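Local structure of engineered protein (3VB8) at residues 8-18 with 48-56. The protein is an engineered protein, probably designed to bind and inhibit an enzyme. Residues are numbered along the deposited sequence; the frame is centred on the assembly and turned at random.
Sequences MSVVDYVVTSF and GLLAYMLLP
Val15 and Leu50 form a hydrogen-bonded pair of the antiparallel strands 11-19 and 49-54; their side chains cross obliquely, and the first torsion of Val15 sets which methyl touches. CG2 stands between the backbone N and carbonyl carbon (CG1 at chi1 -68°) and packs on two neighbours: it lies 3.4 Å from Leu50 CB and, at the ring edge, 3.5 Å from Tyr52 CE2. Leu50 leans toward Ser17, its CG 3.6 Å from Ser17 CB. Farther along this face, Leu54 CD1 sits 3.7 Å from Tyr13 CB. The opposite face carries Val14, Thr16 and Leu49. Val14 CG2, anti to its backbone N, lies 3.6 Å from Leu49 CB and 4.0 Å from Leu49 CD1, while Leu49 CD2 approaches Thr16 CG2. An alanine in place of Leu49 would keep the CB but probably leave Val14 and Thr16 without its branch methyls. Paired backbone bonds join Val11 with Leu54, Tyr13 with Tyr52 and Val15 with Leu50; Ser17 N to Gly48 O (2.6 Å) is nearly straight. Gly48, with positive phi (81°), and Leu49 form a G1 beta bulge against strand 42-44. In this curled antiparallel sheet strand 23-31 flanks 11-19, Tyr52 OH bonds Leu29 N, and Trp131 of the second subunit packs on Leu49.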
loop_
_atom_site.group_PDB
_atom_site.type_symbol
_atom_site.label_atom_id
_atom_site.label_comp_id
_atom_site.label_asym_id
_atom_site.label_seq_id
_atom_site.Cartn_x
_atom_site.Cartn_y
_atom_site.Cartn_z
ATOM N N MET A 8 22.495 13.042 11.174
ATOM C CA MET A 8 21.865 12.896 9.836
ATOM C C MET A 8 20.646 13.807 9.649
ATOM O O MET A 8 19.747 13.843 10.491
ATOM C CB MET A 8 21.482 11.429 9.624
ATOM C CG MET A 8 22.668 10.504 9.306
ATOM S SD MET A 8 22.972 10.297 7.511
ATOM C CE MET A 8 23.629 11.967 7.031
ATOM N N SER A 9 20.610 14.542 8.542
ATOM C CA SER A 9 19.494 15.446 8.288
ATOM C C SER A 9 18.331 14.846 7.488
ATOM O O SER A 9 17.868 13.744 7.772
ATOM C CB SER A 9 19.989 16.704 7.587
ATOM O OG SER A 9 20.603 17.560 8.526
ATOM N N VAL A 10 17.838 15.592 6.504
ATOM C CA VAL A 10 16.712 15.132 5.696
ATOM C C VAL A 10 16.734 13.649 5.311
ATOM O O VAL A 10 17.734 13.114 4.802
ATOM C CB VAL A 10 16.564 15.965 4.402
ATOM C CG1 VAL A 10 16.924 17.400 4.701
ATOM C CG2 VAL A 10 17.414 15.381 3.265
ATOM N N VAL A 11 15.602 12.998 5.554
ATOM C CA VAL A 11 15.420 11.584 5.236
ATOM C C VAL A 11 14.177 11.508 4.374
ATOM O O VAL A 11 13.357 12.415 4.419
ATOM C CB VAL A 11 15.209 10.730 6.509
ATOM C CG1 VAL A 11 14.844 9.294 6.115
ATOM C CG2 VAL A 11 16.467 10.741 7.375
ATOM N N ASP A 12 14.044 10.438 3.595
ATOM C CA ASP A 12 12.907 10.280 2.695
ATOM C C ASP A 12 11.801 9.487 3.336
ATOM O O ASP A 12 12.056 8.561 4.097
ATOM C CB ASP A 12 13.350 9.601 1.390
ATOM C CG ASP A 12 14.393 10.417 0.634
ATOM O OD1 ASP A 12 14.047 11.517 0.163
ATOM O OD2 ASP A 12 15.557 9.980 0.510
ATOM N N TYR A 13 10.572 9.871 3.027
ATOM C CA TYR A 13 9.403 9.203 3.546
ATOM C C TYR A 13 8.384 9.253 2.431
ATOM O O TYR A 13 8.056 10.324 1.925
ATOM C CB TYR A 13 8.886 9.921 4.793
ATOM C CG TYR A 13 7.921 9.084 5.603
ATOM C CD1 TYR A 13 8.238 7.769 5.960
ATOM C CD2 TYR A 13 6.708 9.604 6.037
ATOM C CE1 TYR A 13 7.374 6.996 6.727
ATOM C CE2 TYR A 13 5.840 8.837 6.807
ATOM C CZ TYR A 13 6.178 7.540 7.144
ATOM O OH TYR A 13 5.289 6.813 7.889
ATOM N N VAL A 14 7.913 8.092 2.010
ATOM C CA VAL A 14 6.937 8.063 0.939
ATOM C C VAL A 14 5.580 7.575 1.482
ATOM O O VAL A 14 5.531 6.772 2.419
ATOM C CB VAL A 14 7.453 7.162 -0.222
ATOM C CG1 VAL A 14 7.567 5.752 0.253
ATOM C CG2 VAL A 14 6.518 7.236 -1.439
ATOM N N VAL A 15 4.487 8.093 0.933
ATOM C CA VAL A 15 3.153 7.669 1.356
ATOM C C VAL A 15 2.296 7.328 0.138
ATOM O O VAL A 15 2.604 7.744 -0.972
ATOM C CB VAL A 15 2.450 8.761 2.187
ATOM C CG1 VAL A 15 3.189 8.933 3.549
ATOM C CG2 VAL A 15 2.373 10.075 1.375
ATOM N N THR A 16 1.232 6.566 0.325
ATOM C CA THR A 16 0.429 6.220 -0.828
ATOM C C THR A 16 -0.670 7.241 -0.959
ATOM O O THR A 16 -1.258 7.659 0.042
ATOM C CB THR A 16 -0.199 4.820 -0.703
ATOM O OG1 THR A 16 -0.939 4.745 0.523
ATOM C CG2 THR A 16 0.876 3.730 -0.733
ATOM N N SER A 17 -0.945 7.648 -2.190
ATOM C CA SER A 17 -1.999 8.612 -2.430
ATOM C C SER A 17 -2.573 8.313 -3.800
ATOM O O SER A 17 -1.930 8.592 -4.808
ATOM C CB SER A 17 -1.433 10.046 -2.377
ATOM O OG SER A 17 -2.433 11.019 -2.075
ATOM N N PHE A 18 -3.762 7.721 -3.845
ATOM C CA PHE A 18 -4.380 7.437 -5.142
ATOM C C PHE A 18 -5.878 7.123 -5.081
ATOM O O PHE A 18 -6.361 6.508 -4.147
ATOM C CB PHE A 18 -3.630 6.298 -5.849
ATOM C CG PHE A 18 -4.002 4.938 -5.371
ATOM C CD1 PHE A 18 -5.117 4.282 -5.896
ATOM C CD2 PHE A 18 -3.220 4.298 -4.409
ATOM C CE1 PHE A 18 -5.449 3.001 -5.473
ATOM C CE2 PHE A 18 -3.538 3.020 -3.977
ATOM C CZ PHE A 18 -4.653 2.368 -4.508
ATOM N N GLY A 48 1.146 6.662 -7.656
ATOM C CA GLY A 48 0.224 6.865 -6.554
ATOM C C GLY A 48 0.936 7.120 -5.243
ATOM O O GLY A 48 0.418 6.803 -4.173
ATOM N N LEU A 49 2.117 7.719 -5.325
ATOM C CA LEU A 49 2.901 8.018 -4.142
ATOM C C LEU A 49 3.196 9.510 -3.923
ATOM O O LEU A 49 3.127 10.307 -4.845
ATOM C CB LEU A 49 4.229 7.276 -4.229
ATOM C CG LEU A 49 4.264 5.796 -4.580
ATOM C CD1 LEU A 49 5.719 5.438 -4.883
ATOM C CD2 LEU A 49 3.699 4.960 -3.424
ATOM N N LEU A 50 3.545 9.874 -2.696
ATOM C CA LEU A 50 3.910 11.246 -2.362
ATOM C C LEU A 50 5.182 11.038 -1.561
ATOM O O LEU A 50 5.201 10.177 -0.682
ATOM C CB LEU A 50 2.819 11.899 -1.513
ATOM C CG LEU A 50 1.486 12.182 -2.197
ATOM C CD1 LEU A 50 0.574 12.852 -1.228
ATOM C CD2 LEU A 50 1.704 13.048 -3.404
ATOM N N ALA A 51 6.247 11.767 -1.892
ATOM C CA ALA A 51 7.517 11.623 -1.174
ATOM C C ALA A 51 7.791 12.851 -0.350
ATOM O O ALA A 51 7.483 13.948 -0.788
ATOM C CB ALA A 51 8.644 11.440 -2.128
ATOM N N TYR A 52 8.425 12.683 0.802
ATOM C CA TYR A 52 8.712 13.810 1.676
ATOM C C TYR A 52 10.175 13.878 2.068
ATOM O O TYR A 52 10.817 12.849 2.255
ATOM C CB TYR A 52 7.907 13.688 2.971
ATOM C CG TYR A 52 6.405 13.775 2.844
ATOM C CD1 TYR A 52 5.753 15.004 2.951
ATOM C CD2 TYR A 52 5.627 12.625 2.683
ATOM C CE1 TYR A 52 4.363 15.092 2.909
ATOM C CE2 TYR A 52 4.229 12.699 2.637
ATOM C CZ TYR A 52 3.602 13.945 2.754
ATOM O OH TYR A 52 2.227 14.077 2.736
ATOM N N MET A 53 10.677 15.102 2.215
ATOM C CA MET A 53 12.043 15.340 2.647
ATOM C C MET A 53 11.874 15.849 4.054
ATOM O O MET A 53 11.756 17.048 4.271
ATOM C CB MET A 53 12.751 16.393 1.782
ATOM C CG MET A 53 13.175 15.944 0.388
ATOM S SD MET A 53 14.337 17.078 -0.370
ATOM C CE MET A 53 13.334 18.566 -0.424
ATOM N N LEU A 54 11.794 14.907 4.989
ATOM C CA LEU A 54 11.627 15.219 6.399
ATOM C C LEU A 54 12.941 15.497 7.169
ATOM O O LEU A 54 13.997 14.903 6.913
ATOM C CB LEU A 54 10.898 14.071 7.101
ATOM C CG LEU A 54 9.504 13.693 6.622
ATOM C CD1 LEU A 54 9.008 12.487 7.402
ATOM C CD2 LEU A 54 8.572 14.859 6.831
ATOM N N LEU A 55 12.843 16.405 8.129
ATOM C CA LEU A 55 13.947 16.777 8.993
ATOM C C LEU A 55 13.573 16.207 10.342
ATOM O O LEU A 55 12.399 16.169 10.702
ATOM C CB LEU A 55 14.056 18.294 9.071
ATOM C CG LEU A 55 14.405 19.027 7.780
ATOM C CD1 LEU A 55 14.205 20.525 7.962
ATOM C CD2 LEU A 55 15.836 18.696 7.407
ATOM N N PRO A 56 14.563 15.747 11.104
ATOM C CA PRO A 56 14.296 15.170 12.423
ATOM C C PRO A 56 13.204 15.925 13.176
ATOM O O PRO A 56 13.209 17.153 13.234
ATOM C CB PRO A 56 15.645 15.264 13.107
ATOM C CG PRO A 56 16.583 15.002 11.960
ATOM C CD PRO A 56 16.009 15.848 10.842
#